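Local atomic coordinates of glycerol-3-phosphate dehydrogenase [NAD(P)+] (Coxiella burnetii, PDB entry 3K96), a protein that probably catalyses the NAD(P)H-dependent reduction of dihydroxyacetone phosphate to sn-glycerol 3-phosphate, the key precursor for phospholipid synthesis. Residues Phe110-Val115 with His144-Thr149. Sequence-based numbering, arbitrary orientation. Where two conformers were deposited one is given.
Sequences FAFHEV and HEVVAT
The carboxylate of E145 is held at both oxygens: T149, one turn further along the helix, donates from OG1 to E145 OE2 over 2.5 Å, and R141 forms a salt bridge with OE1. The hydroxyl reaches OE2 on its anti side, 16° out of the carboxylate plane. This polar pair belongs to helix 143-151 of the Rossmann-type N-terminal domain, another side of which meets helix 109-119. The two helices belong to successive beta-alpha-beta crossovers, strand 102-105 to 128-131 and then 128-131 to 156-160, so they are neighbours beside the parallel part of the sheet. No hydrogen bond joins the two segments; the contact is apolar, buried and small, 150 Å² in all. F112 supplies the bridge. Its ring extends from helix 109-119 because CG stands anti to the backbone N (chi1 -163°), and its edge faces the valines. V146 sends its CB bond toward the first helix, and V146 CB lies 4.3 Å from F112 CE2. I116, one turn beyond F112, also touches V146 and V147 and so continues the seam along helix 109-119. V147 also packs on I129 and W131 of strand 128-131 and on M156 of strand 156-160, so this valine touches both the sheet and helix 109-119. F112 also rests on T133, and its side chain is about 9 Å from that of K134, a predicted substrate and cofactor ligand. The tightest touch is made by one methyl: V147 CG2, near the plane of the phenyl ring, sits 3.7 Å from F112 CZ and 3.8 Å from F112 CE2.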
loop_
_atom_site.group_PDB
_atom_site.type_symbol
_atom_site.label_atom_id
_atom_site.label_comp_id
_atom_site.label_asym_id
_atom_site.label_seq_id
_atom_site.Cartn_x
_atom_site.Cartn_y
_atom_site.Cartn_z
ATOM N N PHE A 110 -20.254 -6.895 14.099
ATOM C CA PHE A 110 -20.967 -6.822 15.358
ATOM C C PHE A 110 -22.365 -7.416 15.276
ATOM O O PHE A 110 -23.010 -7.539 16.292
ATOM C CB PHE A 110 -21.016 -5.376 15.923
ATOM C CG PHE A 110 -21.527 -4.331 14.943
ATOM C CD1 PHE A 110 -22.895 -4.178 14.700
ATOM C CD2 PHE A 110 -20.638 -3.471 14.299
ATOM C CE1 PHE A 110 -23.364 -3.189 13.816
ATOM C CE2 PHE A 110 -21.092 -2.492 13.430
ATOM C CZ PHE A 110 -22.464 -2.360 13.170
ATOM N N ALA A 111 -22.842 -7.757 14.080
ATOM C CA ALA A 111 -24.157 -8.405 13.945
ATOM C C ALA A 111 -24.055 -9.871 13.486
ATOM O O ALA A 111 -25.062 -10.579 13.396
ATOM C CB ALA A 111 -25.025 -7.624 12.974
ATOM N N PHE A 112 -22.844 -10.340 13.223
ATOM C CA PHE A 112 -22.645 -11.694 12.704
ATOM C C PHE A 112 -23.201 -12.742 13.653
ATOM O O PHE A 112 -23.987 -13.623 13.237
ATOM C CB PHE A 112 -21.150 -11.923 12.435
ATOM C CG PHE A 112 -20.860 -13.095 11.543
ATOM C CD1 PHE A 112 -20.869 -12.945 10.167
ATOM C CD2 PHE A 112 -20.556 -14.341 12.082
ATOM C CE1 PHE A 112 -20.585 -14.001 9.327
ATOM C CE2 PHE A 112 -20.279 -15.407 11.251
ATOM C CZ PHE A 112 -20.288 -15.236 9.862
ATOM N N HIS A 113 -22.798 -12.669 14.918
ATOM C CA HIS A 113 -23.298 -13.609 15.919
ATOM C C HIS A 113 -24.833 -13.706 15.891
ATOM O O HIS A 113 -25.395 -14.799 15.815
ATOM C CB HIS A 113 -22.846 -13.193 17.311
ATOM C CG HIS A 113 -23.424 -14.029 18.408
ATOM N ND1 HIS A 113 -24.556 -13.663 19.104
ATOM C CD2 HIS A 113 -23.033 -15.219 18.922
ATOM C CE1 HIS A 113 -24.833 -14.589 20.009
ATOM N NE2 HIS A 113 -23.927 -15.546 19.914
ATOM N N GLU A 114 -25.495 -12.554 15.957
ATOM C CA GLU A 114 -26.956 -12.504 15.956
ATOM C C GLU A 114 -27.577 -13.234 14.767
ATOM O O GLU A 114 -28.538 -13.995 14.921
ATOM C CB GLU A 114 -27.462 -11.053 15.980
ATOM C CG GLU A 114 -27.359 -10.317 17.339
ATOM C CD GLU A 114 -25.953 -9.867 17.723
ATOM O OE1 GLU A 114 -25.019 -9.888 16.876
ATOM O OE2 GLU A 114 -25.794 -9.462 18.891
ATOM N N VAL A 115 -27.026 -12.996 13.584
ATOM C CA VAL A 115 -27.525 -13.600 12.361
ATOM C C VAL A 115 -27.305 -15.126 12.398
ATOM O O VAL A 115 -28.211 -15.891 12.080
ATOM C CB VAL A 115 -26.860 -13.017 11.109
ATOM C CG1 VAL A 115 -27.409 -13.707 9.872
ATOM C CG2 VAL A 115 -27.108 -11.521 11.045
ATOM N N HIS A 144 -15.305 -18.170 10.957
ATOM C CA HIS A 144 -15.512 -19.580 10.572
ATOM C C HIS A 144 -15.788 -20.435 11.801
ATOM O O HIS A 144 -16.484 -21.457 11.724
ATOM C CB HIS A 144 -14.332 -20.155 9.796
ATOM C CG HIS A 144 -13.162 -20.501 10.651
ATOM N ND1 HIS A 144 -12.081 -19.670 10.804
ATOM C CD2 HIS A 144 -12.919 -21.583 11.433
ATOM C CE1 HIS A 144 -11.214 -20.220 11.637
ATOM N NE2 HIS A 144 -11.701 -21.380 12.037
ATOM N N GLU A 145 -15.235 -20.032 12.939
ATOM C CA GLU A 145 -15.455 -20.746 14.165
ATOM C C GLU A 145 -16.903 -20.546 14.648
ATOM O O GLU A 145 -17.555 -21.512 15.112
ATOM C CB GLU A 145 -14.411 -20.367 15.228
ATOM C CG GLU A 145 -14.521 -21.195 16.493
ATOM C CD GLU A 145 -15.464 -20.604 17.507
ATOM O OE1 GLU A 145 -15.311 -19.393 17.788
ATOM O OE2 GLU A 145 -16.325 -21.338 18.056
ATOM N N VAL A 146 -17.425 -19.327 14.517
ATOM C CA VAL A 146 -18.801 -19.087 14.899
ATOM C C VAL A 146 -19.696 -19.936 13.985
ATOM O O VAL A 146 -20.622 -20.603 14.450
ATOM C CB VAL A 146 -19.197 -17.627 14.774
ATOM C CG1 VAL A 146 -20.666 -17.459 15.120
ATOM C CG2 VAL A 146 -18.276 -16.719 15.671
ATOM N N VAL A 147 -19.404 -19.933 12.688
ATOM C CA VAL A 147 -20.204 -20.704 11.772
ATOM C C VAL A 147 -20.116 -22.216 12.104
ATOM O O VAL A 147 -21.149 -22.882 12.289
ATOM C CB VAL A 147 -19.843 -20.448 10.292
ATOM C CG1 VAL A 147 -20.619 -21.401 9.408
ATOM C CG2 VAL A 147 -20.152 -18.982 9.860
ATOM N N ALA A 148 -18.897 -22.742 12.213
ATOM C CA ALA A 148 -18.700 -24.169 12.474
ATOM C C ALA A 148 -19.267 -24.619 13.830
ATOM O O ALA A 148 -20.015 -25.602 13.903
ATOM C CB ALA A 148 -17.215 -24.545 12.360
ATOM N N THR A 149 -18.929 -23.897 14.893
ATOM C CA THR A 149 -19.407 -24.238 16.230
ATOM C C THR A 149 -20.929 -24.181 16.378
ATOM O O THR A 149 -21.534 -25.093 16.926
ATOM C CB THR A 149 -18.767 -23.310 17.277
ATOM O OG1 THR A 149 -17.362 -23.519 17.250
ATOM C CG2 THR A 149 -19.296 -23.585 18.703
#